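Local coordinates for protein thioesterase (PDB 3QMW) that probably hydrolyses thioesters as an alpha/beta-hydrolase-fold thioesterase of the prodiginine biosynthetic pathway in Streptomyces coelicolor, at residues L90-T96 / L118-P124; E113-R119 / R196-D200. All blocks are in the same frame, centred on the assembly; numbering follows the deposited sequence.

Interaction 1. Residues L90-T96 / L118-P124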
ATOM      1  N   LEU D  90     -20.813  12.923 -12.594  1.00 55.92           N
ATOM      2  CA  LEU D  90     -19.658  12.244 -13.167  1.00 56.39           C
ATOM      3  C   LEU D  90     -19.590  12.438 -14.673  1.00 57.20           C
ATOM      4  O   LEU D  90     -18.529  12.763 -15.212  1.00 57.41           O
ATOM      5  CB  LEU D  90     -19.685  10.754 -12.833  1.00 56.19           C
ATOM      6  CG  LEU D  90     -19.376  10.432 -11.374  1.00 55.39           C
ATOM      7  CD1 LEU D  90     -19.862   9.037 -11.011  1.00 54.37           C
ATOM      8  CD2 LEU D  90     -17.887  10.586 -11.126  1.00 54.18           C
ATOM      9  N   GLU D  91     -20.717  12.223 -15.349  1.00 58.24           N
ATOM     10  CA  GLU D  91     -20.798  12.426 -16.798  1.00 59.16           C
ATOM     11  C   GLU D  91     -20.522  13.892 -17.154  1.00 59.71           C
ATOM     12  O   GLU D  91     -19.933  14.172 -18.197  1.00 59.84           O
ATOM     13  CB  GLU D  91     -22.169  11.982 -17.355  1.00 59.47           C
ATOM     14  CG  GLU D  91     -22.379  10.452 -17.429  1.00 60.30           C
ATOM     15  CD  GLU D  91     -23.661  10.030 -18.180  1.00 62.31           C
ATOM     16  OE1 GLU D  91     -24.657  10.792 -18.162  1.00 62.88           O
ATOM     17  OE2 GLU D  91     -23.674   8.925 -18.784  1.00 63.46           O
ATOM     18  N   GLU D  92     -20.921  14.817 -16.277  1.00 60.49           N
ATOM     19  CA  GLU D  92     -20.763  16.254 -16.538  1.00 61.06           C
ATOM     20  C   GLU D  92     -19.331  16.743 -16.303  1.00 61.39           C
ATOM     21  O   GLU D  92     -19.010  17.890 -16.605  1.00 61.32           O
ATOM     22  CB  GLU D  92     -21.750  17.072 -15.693  1.00 61.17           C
ATOM     23  CG  GLU D  92     -22.026  18.500 -16.226  1.00 61.97           C
ATOM     24  CD  GLU D  92     -23.224  18.605 -17.186  1.00 62.60           C
ATOM     25  OE1 GLU D  92     -23.912  17.593 -17.433  1.00 63.46           O
ATOM     26  OE2 GLU D  92     -23.488  19.722 -17.679  1.00 61.87           O
ATOM     27  N   HIS D  93     -18.476  15.880 -15.757  1.00 62.00           N
ATOM     28  CA  HIS D  93     -17.059  16.195 -15.607  1.00 62.44           C
ATOM     29  C   HIS D  93     -16.137  15.113 -16.174  1.00 62.67           C
ATOM     30  O   HIS D  93     -14.975  15.013 -15.776  1.00 62.69           O
ATOM     31  CB  HIS D  93     -16.742  16.457 -14.144  1.00 62.67           C
ATOM     32  CG  HIS D  93     -17.554  17.563 -13.549  1.00 63.82           C
ATOM     33  ND1 HIS D  93     -18.544  17.341 -12.616  1.00 64.50           N
ATOM     34  CD2 HIS D  93     -17.536  18.900 -13.769  1.00 65.08           C
ATOM     35  CE1 HIS D  93     -19.088  18.494 -12.272  1.00 65.08           C
ATOM     36  NE2 HIS D  93     -18.497  19.457 -12.958  1.00 65.06           N
ATOM     37  N   ARG D  94     -16.652  14.311 -17.107  1.00 62.83           N
ATOM     38  CA  ARG D  94     -15.822  13.407 -17.909  1.00 62.93           C
ATOM     39  C   ARG D  94     -14.976  12.465 -17.056  1.00 62.61           C
ATOM     40  O   ARG D  94     -13.808  12.227 -17.364  1.00 62.77           O
ATOM     41  CB  ARG D  94     -14.906  14.222 -18.830  1.00 63.16           C
ATOM     42  CG  ARG D  94     -15.613  15.341 -19.599  1.00 64.47           C
ATOM     43  CD  ARG D  94     -16.591  14.783 -20.620  1.00 65.66           C
ATOM     44  NE  ARG D  94     -15.882  14.182 -21.752  1.00 66.52           N
ATOM     45  CZ  ARG D  94     -16.060  14.501 -23.034  1.00 67.69           C
ATOM     46  NH1 ARG D  94     -15.342  13.871 -23.955  1.00 68.47           N
ATOM     47  NH2 ARG D  94     -16.954  15.416 -23.420  1.00 68.01           N
ATOM     48  N   LEU D  95     -15.569  11.937 -15.986  1.00 62.13           N
ATOM     49  CA  LEU D  95     -14.859  11.050 -15.061  1.00 61.77           C
ATOM     50  C   LEU D  95     -15.162   9.588 -15.312  1.00 61.44           C
ATOM     51  O   LEU D  95     -14.478   8.715 -14.781  1.00 61.53           O
ATOM     52  CB  LEU D  95     -15.233  11.372 -13.615  1.00 61.79           C
ATOM     53  CG  LEU D  95     -14.753  12.706 -13.060  1.00 61.39           C
ATOM     54  CD1 LEU D  95     -15.238  12.846 -11.642  1.00 61.16           C
ATOM     55  CD2 LEU D  95     -13.243  12.814 -13.129  1.00 61.31           C
ATOM     56  N   THR D  96     -16.179   9.318 -16.122  1.00 61.12           N
ATOM     57  CA  THR D  96     -16.647   7.958 -16.358  1.00 60.69           C
ATOM     58  C   THR D  96     -15.878   7.309 -17.523  1.00 60.40           C
ATOM     59  O   THR D  96     -16.458   6.921 -18.539  1.00 60.62           O
ATOM     60  CB  THR D  96     -18.152   7.971 -16.623  1.00 60.72           C
ATOM     61  OG1 THR D  96     -18.433   8.892 -17.678  1.00 60.36           O
ATOM     62  CG2 THR D  96     -18.907   8.420 -15.368  1.00 60.67           C
ATOM     63  N   LEU D 118     -24.816   3.773 -14.404  1.00 57.22           N
ATOM     64  CA  LEU D 118     -23.952   4.122 -15.534  1.00 58.06           C
ATOM     65  C   LEU D 118     -23.989   3.042 -16.637  1.00 58.92           C
ATOM     66  O   LEU D 118     -23.726   3.334 -17.809  1.00 58.86           O
ATOM     67  CB  LEU D 118     -22.518   4.372 -15.059  1.00 58.04           C
ATOM     68  CG  LEU D 118     -22.323   5.637 -14.209  1.00 58.21           C
ATOM     69  CD1 LEU D 118     -21.026   5.550 -13.417  1.00 58.33           C
ATOM     70  CD2 LEU D 118     -22.343   6.897 -15.063  1.00 57.32           C
ATOM     71  N   ARG D 119     -24.311   1.802 -16.259  1.00 59.83           N
ATOM     72  CA  ARG D 119     -24.518   0.720 -17.235  1.00 60.44           C
ATOM     73  C   ARG D 119     -25.774   0.976 -18.056  1.00 61.19           C
ATOM     74  O   ARG D 119     -25.715   0.984 -19.288  1.00 61.73           O
ATOM     75  CB  ARG D 119     -24.626  -0.656 -16.555  1.00 60.43           C
ATOM     76  CG  ARG D 119     -24.931  -1.819 -17.513  1.00 59.69           C
ATOM     77  CD  ARG D 119     -24.709  -3.173 -16.859  1.00 58.88           C
ATOM     78  NE  ARG D 119     -25.681  -3.457 -15.803  1.00 57.94           N
ATOM     79  CZ  ARG D 119     -25.810  -4.633 -15.178  1.00 57.78           C
ATOM     80  NH1 ARG D 119     -25.036  -5.669 -15.492  1.00 57.28           N
ATOM     81  NH2 ARG D 119     -26.731  -4.780 -14.230  1.00 58.05           N
ATOM     82  N   ARG D 120     -26.898   1.196 -17.373  1.00 61.75           N
ATOM     83  CA  ARG D 120     -28.170   1.488 -18.044  1.00 62.26           C
ATOM     84  C   ARG D 120     -28.045   2.642 -19.047  1.00 62.44           C
ATOM     85  O   ARG D 120     -28.639   2.599 -20.123  1.00 62.63           O
ATOM     86  CB  ARG D 120     -29.281   1.809 -17.032  1.00 62.42           C
ATOM     87  CG  ARG D 120     -29.544   0.711 -15.989  1.00 63.12           C
ATOM     88  CD  ARG D 120     -30.994   0.736 -15.470  1.00 64.11           C
ATOM     89  NE  ARG D 120     -31.496   2.095 -15.230  1.00 64.92           N
ATOM     90  CZ  ARG D 120     -31.440   2.752 -14.069  1.00 65.38           C
ATOM     91  NH1 ARG D 120     -31.933   3.986 -13.986  1.00 65.35           N
ATOM     92  NH2 ARG D 120     -30.898   2.194 -12.989  1.00 65.63           N
ATOM     93  N   ARG D 121     -27.264   3.659 -18.692  1.00 62.65           N
ATOM     94  CA  ARG D 121     -27.039   4.806 -19.565  1.00 62.89           C
ATOM     95  C   ARG D 121     -25.987   4.504 -20.623  1.00 63.04           C
ATOM     96  O   ARG D 121     -25.717   5.333 -21.493  1.00 63.05           O
ATOM     97  CB  ARG D 121     -26.602   6.018 -18.745  1.00 63.01           C
ATOM     98  CG  ARG D 121     -27.638   6.521 -17.744  1.00 63.45           C
ATOM     99  CD  ARG D 121     -27.171   7.833 -17.145  1.00 64.71           C
ATOM    100  NE  ARG D 121     -27.955   8.268 -15.983  1.00 65.75           N
ATOM    101  CZ  ARG D 121     -27.793   9.440 -15.360  1.00 65.48           C
ATOM    102  NH1 ARG D 121     -26.881  10.314 -15.782  1.00 65.16           N
ATOM    103  NH2 ARG D 121     -28.548   9.744 -14.310  1.00 65.95           N
ATOM    104  N   GLY D 122     -25.383   3.323 -20.539  1.00 63.28           N
ATOM    105  CA  GLY D 122     -24.377   2.901 -21.492  1.00 63.65           C
ATOM    106  C   GLY D 122     -23.099   3.703 -21.394  1.00 63.98           C
ATOM    107  O   GLY D 122     -22.461   3.978 -22.406  1.00 64.13           O
ATOM    108  N   ALA D 123     -22.722   4.077 -20.174  1.00 64.42           N
ATOM    109  CA  ALA D 123     -21.480   4.812 -19.934  1.00 64.67           C
ATOM    110  C   ALA D 123     -20.296   3.845 -19.909  1.00 64.83           C
ATOM    111  O   ALA D 123     -20.468   2.693 -19.510  1.00 64.80           O
ATOM    112  CB  ALA D 123     -21.566   5.560 -18.623  1.00 64.82           C
ATOM    113  N   PRO D 124     -19.090   4.310 -20.321  1.00 65.09           N
ATOM    114  CA  PRO D 124     -17.910   3.432 -20.334  1.00 65.20           C
ATOM    115  C   PRO D 124     -17.689   2.788 -18.967  1.00 65.41           C
ATOM    116  O   PRO D 124     -17.547   3.501 -17.979  1.00 65.68           O
ATOM    117  CB  PRO D 124     -16.756   4.380 -20.684  1.00 65.21           C
ATOM    118  CG  PRO D 124     -17.387   5.580 -21.292  1.00 65.19           C
ATOM    119  CD  PRO D 124     -18.750   5.698 -20.691  1.00 65.12           C
TER
HETATM  120  O   HOH W   1     -25.545   8.320 -20.853  1.00 43.34           O
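E91 and R121 both set CG anti to the carbonyl carbon (chi1 -74° and -63°), and both chains then run on extended until their charged ends meet. They join the ends of two helices of the alpha/beta-hydrolase fold, 79-91 and 106-120, which lie before and after strand 99-104. The bond is a long salt bridge, R121 NH1 to E91 OE1 at 3.3 Å. The donor uses the guanidinium edge, almost in its plane. It meets OE1 from well above the carboxylate plane, and the two planes are 62° apart. D88 is the stronger partner of R121, so this arginine ties two acids of helix 79-91 to the end of helix 106-120. The other carboxylate oxygen, OE2 of E91, accepts a hydrogen bond from a water at 2.9 Å. That water also donates to R121 O, 3.1 Å away. An alanine at E91 would remove both links, and would probably leave R121 leaning on D88 and the water without one of its two acceptors. The chain leaves helix 106-120 through a Schellman motif. G122 has positive phi, and A123 N bonds back to L118 O at 2.7 Å. This turn carries the chain on toward T96. The rest of the contact is apolar. L118 spreads its two methyls between helix and loop: CD1 is 4.4 Å from L90 CD1. T96 places its methyl against the other branch, CG2 lying 3.8 Å from L118 CD2.

Interaction 2. Residues E113-R119 / R196-D200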
ATOM      1  N   GLU D 113     -24.964   0.956  -6.748  1.00 49.06           N
ATOM      2  CA  GLU D 113     -26.084   1.598  -7.430  1.00 49.50           C
ATOM      3  C   GLU D 113     -25.666   2.563  -8.531  1.00 49.76           C
ATOM      4  O   GLU D 113     -26.248   2.539  -9.607  1.00 50.13           O
ATOM      5  CB  GLU D 113     -26.973   2.308  -6.427  1.00 49.52           C
ATOM      6  CG  GLU D 113     -27.784   1.344  -5.583  1.00 50.33           C
ATOM      7  CD  GLU D 113     -28.944   0.731  -6.339  1.00 51.46           C
ATOM      8  OE1 GLU D 113     -29.616   1.452  -7.118  1.00 53.01           O
ATOM      9  OE2 GLU D 113     -29.189  -0.478  -6.141  1.00 52.24           O
ATOM     10  N   VAL D 114     -24.673   3.405  -8.281  1.00 50.19           N
ATOM     11  CA  VAL D 114     -24.137   4.267  -9.344  1.00 50.90           C
ATOM     12  C   VAL D 114     -23.514   3.443 -10.489  1.00 51.52           C
ATOM     13  O   VAL D 114     -23.563   3.852 -11.658  1.00 51.34           O
ATOM     14  CB  VAL D 114     -23.075   5.265  -8.808  1.00 51.01           C
ATOM     15  CG1 VAL D 114     -22.277   5.884  -9.966  1.00 50.77           C
ATOM     16  CG2 VAL D 114     -23.734   6.345  -7.947  1.00 50.32           C
ATOM     17  N   ALA D 115     -22.924   2.294 -10.149  1.00 52.12           N
ATOM     18  CA  ALA D 115     -22.343   1.399 -11.152  1.00 52.52           C
ATOM     19  C   ALA D 115     -23.423   0.938 -12.122  1.00 52.92           C
ATOM     20  O   ALA D 115     -23.311   1.122 -13.336  1.00 52.82           O
ATOM     21  CB  ALA D 115     -21.686   0.205 -10.483  1.00 52.45           C
ATOM     22  N   CYS D 116     -24.476   0.357 -11.566  1.00 53.51           N
ATOM     23  CA  CYS D 116     -25.644  -0.035 -12.338  1.00 54.36           C
ATOM     24  C   CYS D 116     -26.174   1.110 -13.207  1.00 54.88           C
ATOM     25  O   CYS D 116     -26.366   0.951 -14.409  1.00 55.20           O
ATOM     26  CB  CYS D 116     -26.741  -0.524 -11.394  1.00 54.35           C
ATOM     27  SG  CYS D 116     -26.244  -1.981 -10.415  1.00 55.80           S
ATOM     28  N   VAL D 117     -26.394   2.267 -12.600  1.00 55.45           N
ATOM     29  CA  VAL D 117     -26.980   3.402 -13.310  1.00 55.77           C
ATOM     30  C   VAL D 117     -26.135   3.861 -14.506  1.00 56.40           C
ATOM     31  O   VAL D 117     -26.682   4.282 -15.516  1.00 56.55           O
ATOM     32  CB  VAL D 117     -27.259   4.576 -12.341  1.00 55.65           C
ATOM     33  CG1 VAL D 117     -27.633   5.846 -13.105  1.00 55.38           C
ATOM     34  CG2 VAL D 117     -28.357   4.181 -11.349  1.00 55.07           C
ATOM     35  N   LEU D 118     -24.816   3.773 -14.404  1.00 57.22           N
ATOM     36  CA  LEU D 118     -23.952   4.122 -15.534  1.00 58.06           C
ATOM     37  C   LEU D 118     -23.989   3.042 -16.637  1.00 58.92           C
ATOM     38  O   LEU D 118     -23.726   3.334 -17.809  1.00 58.86           O
ATOM     39  CB  LEU D 118     -22.518   4.372 -15.059  1.00 58.04           C
ATOM     40  CG  LEU D 118     -22.323   5.637 -14.209  1.00 58.21           C
ATOM     41  CD1 LEU D 118     -21.026   5.550 -13.417  1.00 58.33           C
ATOM     42  CD2 LEU D 118     -22.343   6.897 -15.063  1.00 57.32           C
ATOM     43  N   ARG D 119     -24.311   1.802 -16.259  1.00 59.83           N
ATOM     44  CA  ARG D 119     -24.518   0.720 -17.235  1.00 60.44           C
ATOM     45  C   ARG D 119     -25.774   0.976 -18.056  1.00 61.19           C
ATOM     46  O   ARG D 119     -25.715   0.984 -19.288  1.00 61.73           O
ATOM     47  CB  ARG D 119     -24.626  -0.656 -16.555  1.00 60.43           C
ATOM     48  CG  ARG D 119     -24.931  -1.819 -17.513  1.00 59.69           C
ATOM     49  CD  ARG D 119     -24.709  -3.173 -16.859  1.00 58.88           C
ATOM     50  NE  ARG D 119     -25.681  -3.457 -15.803  1.00 57.94           N
ATOM     51  CZ  ARG D 119     -25.810  -4.633 -15.178  1.00 57.78           C
ATOM     52  NH1 ARG D 119     -25.036  -5.669 -15.492  1.00 57.28           N
ATOM     53  NH2 ARG D 119     -26.731  -4.780 -14.230  1.00 58.05           N
ATOM     54  N   ARG D 196     -31.943  -7.594 -10.480  1.00 65.40           N
ATOM     55  CA  ARG D 196     -31.328  -7.132 -11.708  1.00 65.40           C
ATOM     56  C   ARG D 196     -30.137  -8.048 -12.003  1.00 65.06           C
ATOM     57  O   ARG D 196     -29.739  -8.837 -11.136  1.00 64.87           O
ATOM     58  CB  ARG D 196     -30.911  -5.660 -11.554  1.00 65.52           C
ATOM     59  CG  ARG D 196     -29.587  -5.443 -10.829  1.00 66.50           C
ATOM     60  CD  ARG D 196     -29.484  -4.026 -10.297  1.00 67.34           C
ATOM     61  NE  ARG D 196     -30.255  -3.874  -9.071  1.00 68.32           N
ATOM     62  CZ  ARG D 196     -30.585  -2.710  -8.523  1.00 69.26           C
ATOM     63  NH1 ARG D 196     -30.227  -1.562  -9.096  1.00 69.30           N
ATOM     64  NH2 ARG D 196     -31.291  -2.695  -7.396  1.00 69.60           N
ATOM     65  N   PRO D 197     -29.557  -7.943 -13.214  1.00 64.67           N
ATOM     66  CA  PRO D 197     -28.478  -8.850 -13.570  1.00 64.50           C
ATOM     67  C   PRO D 197     -27.175  -8.516 -12.836  1.00 64.46           C
ATOM     68  O   PRO D 197     -27.102  -7.484 -12.156  1.00 64.47           O
ATOM     69  CB  PRO D 197     -28.328  -8.639 -15.080  1.00 64.53           C
ATOM     70  CG  PRO D 197     -28.902  -7.290 -15.366  1.00 64.55           C
ATOM     71  CD  PRO D 197     -29.684  -6.834 -14.178  1.00 64.70           C
ATOM     72  N   PRO D 198     -26.153  -9.386 -12.964  1.00 64.34           N
ATOM     73  CA  PRO D 198     -24.848  -9.119 -12.354  1.00 64.09           C
ATOM     74  C   PRO D 198     -23.969  -8.201 -13.201  1.00 63.76           C
ATOM     75  O   PRO D 198     -24.166  -8.083 -14.404  1.00 63.24           O
ATOM     76  CB  PRO D 198     -24.226 -10.516 -12.235  1.00 64.18           C
ATOM     77  CG  PRO D 198     -24.807 -11.281 -13.375  1.00 64.31           C
ATOM     78  CD  PRO D 198     -26.193 -10.713 -13.612  1.00 64.36           C
ATOM     79  N   LEU D 199     -23.007  -7.557 -12.548  1.00 63.91           N
ATOM     80  CA  LEU D 199     -22.061  -6.658 -13.210  1.00 63.99           C
ATOM     81  C   LEU D 199     -20.880  -7.421 -13.828  1.00 64.01           C
ATOM     82  O   LEU D 199     -20.451  -8.453 -13.303  1.00 64.12           O
ATOM     83  CB  LEU D 199     -21.541  -5.638 -12.199  1.00 64.03           C
ATOM     84  CG  LEU D 199     -22.516  -4.512 -11.841  1.00 64.04           C
ATOM     85  CD1 LEU D 199     -22.136  -3.870 -10.506  1.00 63.86           C
ATOM     86  CD2 LEU D 199     -22.576  -3.460 -12.963  1.00 63.74           C
ATOM     87  N   ASP D 200     -20.351  -6.909 -14.939  1.00 63.65           N
ATOM     88  CA  ASP D 200     -19.233  -7.573 -15.622  1.00 63.36           C
ATOM     89  C   ASP D 200     -17.856  -7.158 -15.083  1.00 62.68           C
ATOM     90  O   ASP D 200     -16.861  -7.855 -15.330  1.00 62.64           O
ATOM     91  CB  ASP D 200     -19.298  -7.329 -17.136  1.00 63.63           C
ATOM     92  CG  ASP D 200     -20.520  -7.971 -17.787  1.00 64.51           C
ATOM     93  OD1 ASP D 200     -21.004  -9.011 -17.275  1.00 64.20           O
ATOM     94  OD2 ASP D 200     -20.986  -7.436 -18.824  1.00 65.37           O
TER
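R119 is held to the loop by hydrogen bonds to two carbonyls. R119 NH1 donates to P198 O at 2.8 Å, with an N-H...O angle of 142°. The nitrogen comes from above the carbonyl plane, while P198 O lies near the plane of the guanidinium. A weak second bond runs from R119 NH2 to P197 O at 3.4 Å. One guanidinium edge thus spans two successive carbonyls of a proline-rich loop. The torsions explain the reach. R119 CG is anti to the backbone N (chi1 176°), which sends the chain toward the loop, and a bend at chi3 then turns the guanidinium along the backbone.

The charged contact is separate. R196 bends at chi3 and brings NH2 to E113 OE2 at 3.3 Å, a salt bridge. The carboxylate and guanidinium stand nearly perpendicular, 83° apart, so they are not paired side by side. OE2 also has a hydrogen bond with Y191 OH, its stronger partner, and this bond is likely to fix the carboxylate.

The remaining contacts are van der Waals ones. L199 divides its two branches. CD1 packs on A115 CB at 4.1 Å. CD2 sits over the face of the R119 guanidinium, 4.1 Å from CZ. The R119 group is therefore held at its edge by carbonyls and covered on one face by a methyl. C116 SG lies 3.8 Å from R196 CD, against the arginine's aliphatic part.

Backbone bonds from L199 to Y225 and T227 anchor the loop further. The arrangement belongs to the alpha/beta-hydrolase fold, where the chain returning from helix 178-189 passes helix 106-120 before entering strand 203-208 of the central parallel sheet.

Interactions 1 and 2 share helix 106-120, and their centres are about 12 Å apart. They use different sides of it. L118 faces helix 79-91 and the T96 loop, whereas the next residue, R119, turns to the 196-200 loop. The two contacts also touch directly, with L90 CD1 of interaction 1 packing 4.1 Å from V114 CG1 of interaction 2. Along the chain their segments alternate, so the helix is fixed both to an earlier and to a much later part of the fold. Its other end follows S105, probably the nucleophile on a GxSxG elbow. Both contacts lie on the later half of the helix, toward the end remote from that serine.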